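Local coordinates for TRAP dicarboxylate transporter, DctP subunit (Anaerococcus prevoti, PDB 4N91), which binds D-glucuronate, in its alpha and beta forms, and probably delivers it to a TRAP-type membrane transporter as the extracytoplasmic solute-binding component, at residues A[47-52]-A[66-71]; A[57-62]-A[262-267]. All blocks are in the same frame, centred on the assembly; numbering follows the deposited sequence.

Contact 1. Residues A[47-52]-A[66-71]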
loop_
_atom_site.group_PDB
_atom_site.type_symbol
_atom_site.label_atom_id
_atom_site.label_comp_id
_atom_site.label_asym_id
_atom_site.label_seq_id
_atom_site.Cartn_x
_atom_site.Cartn_y
_atom_site.Cartn_z
ATOM N N LEU A 47 13.251 5.418 -4.993
ATOM C CA LEU A 47 13.910 6.720 -4.915
ATOM C C LEU A 47 13.929 7.196 -3.464
ATOM O O LEU A 47 14.936 7.730 -3.005
ATOM C CB LEU A 47 13.211 7.742 -5.796
ATOM C CG LEU A 47 13.085 7.347 -7.266
ATOM C CD1 LEU A 47 12.316 8.413 -8.038
ATOM C CD2 LEU A 47 14.439 7.124 -7.859
ATOM N N GLY A 48 12.830 7.013 -2.742
ATOM C CA GLY A 48 12.819 7.356 -1.328
ATOM C C GLY A 48 13.822 6.541 -0.521
ATOM O O GLY A 48 14.524 7.052 0.369
ATOM N N LEU A 49 13.893 5.251 -0.801
ATOM C CA LEU A 49 14.814 4.410 -0.040
ATOM C C LEU A 49 16.274 4.722 -0.361
ATOM O O LEU A 49 17.140 4.629 0.518
ATOM C CB LEU A 49 14.481 2.928 -0.219
ATOM C CG LEU A 49 13.196 2.438 0.451
ATOM C CD1 LEU A 49 12.799 1.072 -0.037
ATOM C CD2 LEU A 49 13.358 2.435 1.966
ATOM N N LEU A 50 16.562 5.119 -1.595
ATOM C CA LEU A 50 17.906 5.554 -1.943
ATOM C C LEU A 50 18.238 6.827 -1.144
ATOM O O LEU A 50 19.372 7.020 -0.700
ATOM C CB LEU A 50 18.040 5.824 -3.438
ATOM C CG LEU A 50 18.063 4.587 -4.350
ATOM C CD1 LEU A 50 18.229 5.026 -5.794
ATOM C CD2 LEU A 50 19.171 3.630 -3.938
ATOM N N ALA A 51 17.253 7.697 -0.961
ATOM C CA ALA A 51 17.475 8.921 -0.160
ATOM C C ALA A 51 17.727 8.571 1.317
ATOM O O ALA A 51 18.604 9.136 1.981
ATOM C CB ALA A 51 16.302 9.853 -0.304
ATOM N N PHE A 52 16.960 7.617 1.823
ATOM C CA PHE A 52 17.189 7.044 3.151
ATOM C C PHE A 52 18.627 6.542 3.305
ATOM O O PHE A 52 19.324 6.884 4.282
ATOM C CB PHE A 52 16.187 5.905 3.370
ATOM C CG PHE A 52 16.485 5.031 4.569
ATOM C CD1 PHE A 52 16.232 5.476 5.851
ATOM C CD2 PHE A 52 16.998 3.754 4.398
ATOM C CE1 PHE A 52 16.505 4.666 6.966
ATOM C CE2 PHE A 52 17.263 2.939 5.508
ATOM C CZ PHE A 52 17.024 3.402 6.783
ATOM N N ILE A 66 23.840 0.320 4.129
ATOM C CA ILE A 66 22.427 0.055 3.836
ATOM C C ILE A 66 22.297 -0.490 2.419
ATOM O O ILE A 66 22.756 0.131 1.464
ATOM C CB ILE A 66 21.584 1.329 4.048
ATOM C CG1 ILE A 66 21.471 1.611 5.552
ATOM C CG2 ILE A 66 20.215 1.189 3.425
ATOM C CD1 ILE A 66 20.887 2.949 5.892
ATOM N N GLN A 67 21.702 -1.677 2.283
ATOM C CA GLN A 67 21.526 -2.286 0.972
ATOM C C GLN A 67 20.055 -2.417 0.617
ATOM O O GLN A 67 19.296 -3.025 1.359
ATOM C CB GLN A 67 22.196 -3.650 0.953
ATOM C CG GLN A 67 23.686 -3.552 1.161
ATOM C CD GLN A 67 24.361 -4.902 1.228
ATOM O OE1 GLN A 67 23.706 -5.947 1.189
ATOM N NE2 GLN A 67 25.690 -4.887 1.355
ATOM N N VAL A 68 19.666 -1.825 -0.513
ATOM C CA VAL A 68 18.268 -1.768 -0.908
ATOM C C VAL A 68 18.048 -2.789 -2.022
ATOM O O VAL A 68 18.755 -2.794 -3.019
ATOM C CB VAL A 68 17.849 -0.359 -1.371
ATOM C CG1 VAL A 68 16.363 -0.341 -1.769
ATOM C CG2 VAL A 68 18.129 0.664 -0.316
ATOM N N TYR A 69 17.086 -3.684 -1.813
ATOM C CA TYR A 69 16.765 -4.737 -2.746
ATOM C C TYR A 69 15.387 -4.500 -3.365
ATOM O O TYR A 69 14.350 -4.802 -2.749
ATOM C CB TYR A 69 16.771 -6.096 -2.033
ATOM C CG TYR A 69 18.125 -6.525 -1.513
ATOM C CD1 TYR A 69 18.609 -6.065 -0.303
ATOM C CD2 TYR A 69 18.918 -7.411 -2.247
ATOM C CE1 TYR A 69 19.848 -6.453 0.173
ATOM C CE2 TYR A 69 20.164 -7.794 -1.773
ATOM C CZ TYR A 69 20.618 -7.302 -0.571
ATOM O OH TYR A 69 21.849 -7.683 -0.075
ATOM N N PRO A 70 15.358 -3.985 -4.601
ATOM C CA PRO A 70 14.083 -3.688 -5.247
ATOM C C PRO A 70 13.457 -4.923 -5.898
ATOM O O PRO A 70 14.007 -6.019 -5.795
ATOM C CB PRO A 70 14.487 -2.690 -6.328
ATOM C CG PRO A 70 15.821 -3.194 -6.755
ATOM C CD PRO A 70 16.499 -3.635 -5.470
ATOM N N SER A 71 12.302 -4.719 -6.529
ATOM C CA SER A 71 11.688 -5.693 -7.453
ATOM C C SER A 71 11.646 -7.139 -6.958
ATOM O O SER A 71 11.923 -8.119 -7.703
ATOM C CB SER A 71 12.374 -5.598 -8.810
ATOM O OG SER A 71 13.754 -5.791 -8.664
#

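Contact 2. Residues A[57-62]-A[262-267]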
loop_
_atom_site.group_PDB
_atom_site.type_symbol
_atom_site.label_atom_id
_atom_site.label_comp_id
_atom_site.label_asym_id
_atom_site.label_seq_id
_atom_site.Cartn_x
_atom_site.Cartn_y
_atom_site.Cartn_z
ATOM N N GLU A 57 23.931 6.909 5.592
ATOM C CA GLU A 57 25.337 6.639 5.353
ATOM C C GLU A 57 26.186 7.907 5.429
ATOM O O GLU A 57 27.354 7.850 5.805
ATOM C CB GLU A 57 25.516 5.928 4.007
ATOM C CG GLU A 57 24.942 4.522 4.019
ATOM C CD GLU A 57 25.259 3.736 2.766
ATOM O OE1 GLU A 57 25.899 4.290 1.843
ATOM O OE2 GLU A 57 24.857 2.550 2.710
ATOM N N ASP A 58 25.601 9.050 5.086
ATOM C CA ASP A 58 26.317 10.314 5.211
ATOM C C ASP A 58 26.631 10.623 6.670
ATOM O O ASP A 58 27.668 11.224 6.965
ATOM C CB ASP A 58 25.516 11.467 4.608
ATOM C CG ASP A 58 25.613 11.526 3.088
ATOM O OD1 ASP A 58 26.470 10.825 2.504
ATOM O OD2 ASP A 58 24.830 12.287 2.475
ATOM N N LYS A 59 25.750 10.235 7.588
ATOM C CA LYS A 59 25.976 10.540 9.003
ATOM C C LYS A 59 26.760 9.437 9.715
ATOM O O LYS A 59 27.489 9.706 10.670
ATOM C CB LYS A 59 24.657 10.776 9.746
ATOM C CG LYS A 59 23.696 11.754 9.064
ATOM C CD LYS A 59 23.432 13.002 9.891
ATOM C CE LYS A 59 22.832 12.652 11.253
ATOM N NZ LYS A 59 22.289 13.827 12.008
ATOM N N LEU A 60 26.607 8.207 9.243
ATOM C CA LEU A 60 27.069 7.013 9.941
ATOM C C LEU A 60 27.612 5.953 8.963
ATOM O O LEU A 60 27.500 4.750 9.221
ATOM C CB LEU A 60 25.878 6.396 10.666
ATOM C CG LEU A 60 25.583 6.660 12.136
ATOM C CD1 LEU A 60 25.843 8.075 12.562
ATOM C CD2 LEU A 60 24.134 6.283 12.371
ATOM N N GLY A 61 28.176 6.380 7.837
ATOM C CA GLY A 61 28.568 5.440 6.792
ATOM C C GLY A 61 29.751 4.548 7.136
ATOM O O GLY A 61 29.902 3.455 6.579
ATOM N N ASP A 62 30.605 5.004 8.044
ATOM C CA ASP A 62 31.708 4.169 8.503
ATOM C C ASP A 62 31.179 2.915 9.202
ATOM O O ASP A 62 31.900 1.928 9.339
ATOM C CB ASP A 62 32.616 4.941 9.470
ATOM C CG ASP A 62 33.453 6.000 8.774
ATOM O OD1 ASP A 62 33.635 5.907 7.541
ATOM O OD2 ASP A 62 33.940 6.923 9.465
ATOM N N PHE A 262 18.615 6.944 12.180
ATOM C CA PHE A 262 17.662 6.129 11.424
ATOM C C PHE A 262 16.271 6.739 11.418
ATOM O O PHE A 262 15.597 6.725 10.377
ATOM C CB PHE A 262 17.618 4.687 11.940
ATOM C CG PHE A 262 18.680 3.827 11.362
ATOM C CD1 PHE A 262 18.452 3.114 10.211
ATOM C CD2 PHE A 262 19.927 3.746 11.958
ATOM C CE1 PHE A 262 19.435 2.321 9.681
ATOM C CE2 PHE A 262 20.910 2.958 11.421
ATOM C CZ PHE A 262 20.672 2.261 10.282
ATOM N N ASP A 263 15.836 7.281 12.551
ATOM C CA ASP A 263 14.507 7.882 12.633
ATOM C C ASP A 263 14.395 9.086 11.682
ATOM O O ASP A 263 13.395 9.252 10.985
ATOM C CB ASP A 263 14.178 8.295 14.076
ATOM C CG ASP A 263 13.904 7.095 14.993
ATOM O OD1 ASP A 263 13.837 5.951 14.505
ATOM O OD2 ASP A 263 13.753 7.302 16.217
ATOM N N GLU A 264 15.431 9.914 11.654
ATOM C CA GLU A 264 15.480 11.054 10.742
ATOM C C GLU A 264 15.442 10.544 9.310
ATOM O O GLU A 264 14.754 11.104 8.441
ATOM C CB GLU A 264 16.749 11.879 10.982
ATOM C CG GLU A 264 16.777 12.654 12.289
ATOM C CD GLU A 264 18.173 13.224 12.629
ATOM O OE1 GLU A 264 19.198 12.651 12.184
ATOM O OE2 GLU A 264 18.244 14.251 13.347
ATOM N N GLY A 265 16.161 9.451 9.062
ATOM C CA GLY A 265 16.145 8.834 7.751
ATOM C C GLY A 265 14.773 8.374 7.317
ATOM O O GLY A 265 14.430 8.491 6.149
ATOM N N PHE A 266 13.993 7.813 8.245
ATOM C CA PHE A 266 12.648 7.369 7.912
ATOM C C PHE A 266 11.773 8.562 7.512
ATOM O O PHE A 266 10.885 8.435 6.668
ATOM C CB PHE A 266 12.016 6.651 9.107
ATOM C CG PHE A 266 12.704 5.372 9.510
ATOM C CD1 PHE A 266 13.238 4.506 8.573
ATOM C CD2 PHE A 266 12.799 5.036 10.859
ATOM C CE1 PHE A 266 13.854 3.315 8.967
ATOM C CE2 PHE A 266 13.411 3.850 11.246
ATOM C CZ PHE A 266 13.955 3.016 10.311
ATOM N N LYS A 267 11.994 9.716 8.139
ATOM C CA LYS A 267 11.251 10.916 7.802
ATOM C C LYS A 267 11.635 11.374 6.410
ATOM O O LYS A 267 10.793 11.763 5.610
ATOM C CB LYS A 267 11.528 12.026 8.804
ATOM C CG LYS A 267 10.642 13.226 8.585
ATOM C CD LYS A 267 10.949 14.345 9.600
ATOM C CE LYS A 267 10.953 13.842 11.043
ATOM N NZ LYS A 267 11.345 14.935 11.993
#

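Contact 1. Residues A[47-52]-A[66-71]
Phe52 and Ile66 make the tight end of this helix-on-strand contact. The CD1 methyl of Ile66 lies 3.6 Å from CE2 of the Phe52 ring, obliquely to its plane, and Ile66 CG2 backs it up at 4.0 Å from the same CE2. The two side chains cross at about a right angle. With CG turned opposite its backbone N (chi1 168°), Phe52 swings its ring off the helix and over to the strand; a branched isoleucine suits the spot because its two branches, ending in CD1 and CG2, both reach the CE2 corner of the ring. One helical turn earlier the fit is looser: Leu49 CB meets Val68 CG1 at 4.1 Å, although here the backbones approach most closely, with CA atoms of Leu49 and Val68 7.1 Å apart. Beside this pair lies the more open flank, where Leu50 is exposed and Val68 partly so. On the strand's other face, Tyr69 OH donates to Gln67 OE1 over 2.8 Å, a polar pairing suited to a surface turned from the helix. Strand 64-69 edges the five-stranded sheet; strand 31-36, helix 44-60 and strand 64-69 form a beta-alpha-beta unit, whose helix lies between the sheet and helix 256-290.

Contact 2. Residues A[57-62]-A[262-267]
Lys59 and Glu264 join the two helices through a salt bridge, Lys59 NZ lying 3.3 Å from Glu264 OE1. As a hydrogen bond this is weak, so the attraction is probably largely electrostatic. The same carboxylate oxygen also faces the methylene next to the ammonium group, Lys59 CE, at 3.8 Å, and the two side chains meet at about a right angle.

Their shapes explain the meeting. The lysine chain is bent twice, at chi2 (-117°, off a staggered value) and at chi3 (-59°), whereas Glu264 is extended beyond CG and holds its carboxylate out from the helix. Both residues also touch a crystal neighbour, so the lattice may influence the pose. Long chains suit the rim, where they can span from one helix to the other at the surface, and both residues lie toward the solvent side of the contact.

In the next shell, Tyr55 is the stronger partner of Glu264: its OH is hydrogen-bonded to OE1, the oxygen that Lys59 approaches, and so probably helps to position the carboxylate. The Lys59 side chain touches Val261, as does that of Leu60, which also touches Asp258. Beneath the charged pair, Phe262 is buried, with Tyr64 and Trp250 meeting it edge-to-face, and it packs on Val56 of helix 44-60.

The arrangement is that of a surface salt bridge at the rim of a helix-helix interface, beside a cluster of aromatic rings. In this family 7 solute-binding protein it ties residues 57-60 of helix 44-60 to the long helix 256-290, away from the sugar site.

How the contacts relate
Helix 44-60 serves both contacts: its 47-52 part packs on the strand in contact 1, and its later part, around Lys59, reaches helix 256-290 in contact 2. Their centres lie 13 Å apart, and they touch directly. Phe52 is shared between them, for beyond Ile66 its ring meets that of Phe266, CE1 to CE1 at 3.6 Å with nearly parallel planes. Phe52 CZ also lies 3.7 Å from Phe262 CD1. Glu57 OE2 probably accepts a hydrogen bond from Ile66 N at 2.8 Å. Contact 1 is nearer the ligand: the Leu49 side chain is about 8 Å from that of the glucuronate-binding Gln39 and about 11 Å from the bound sugar, whereas contact 2 is remote from it.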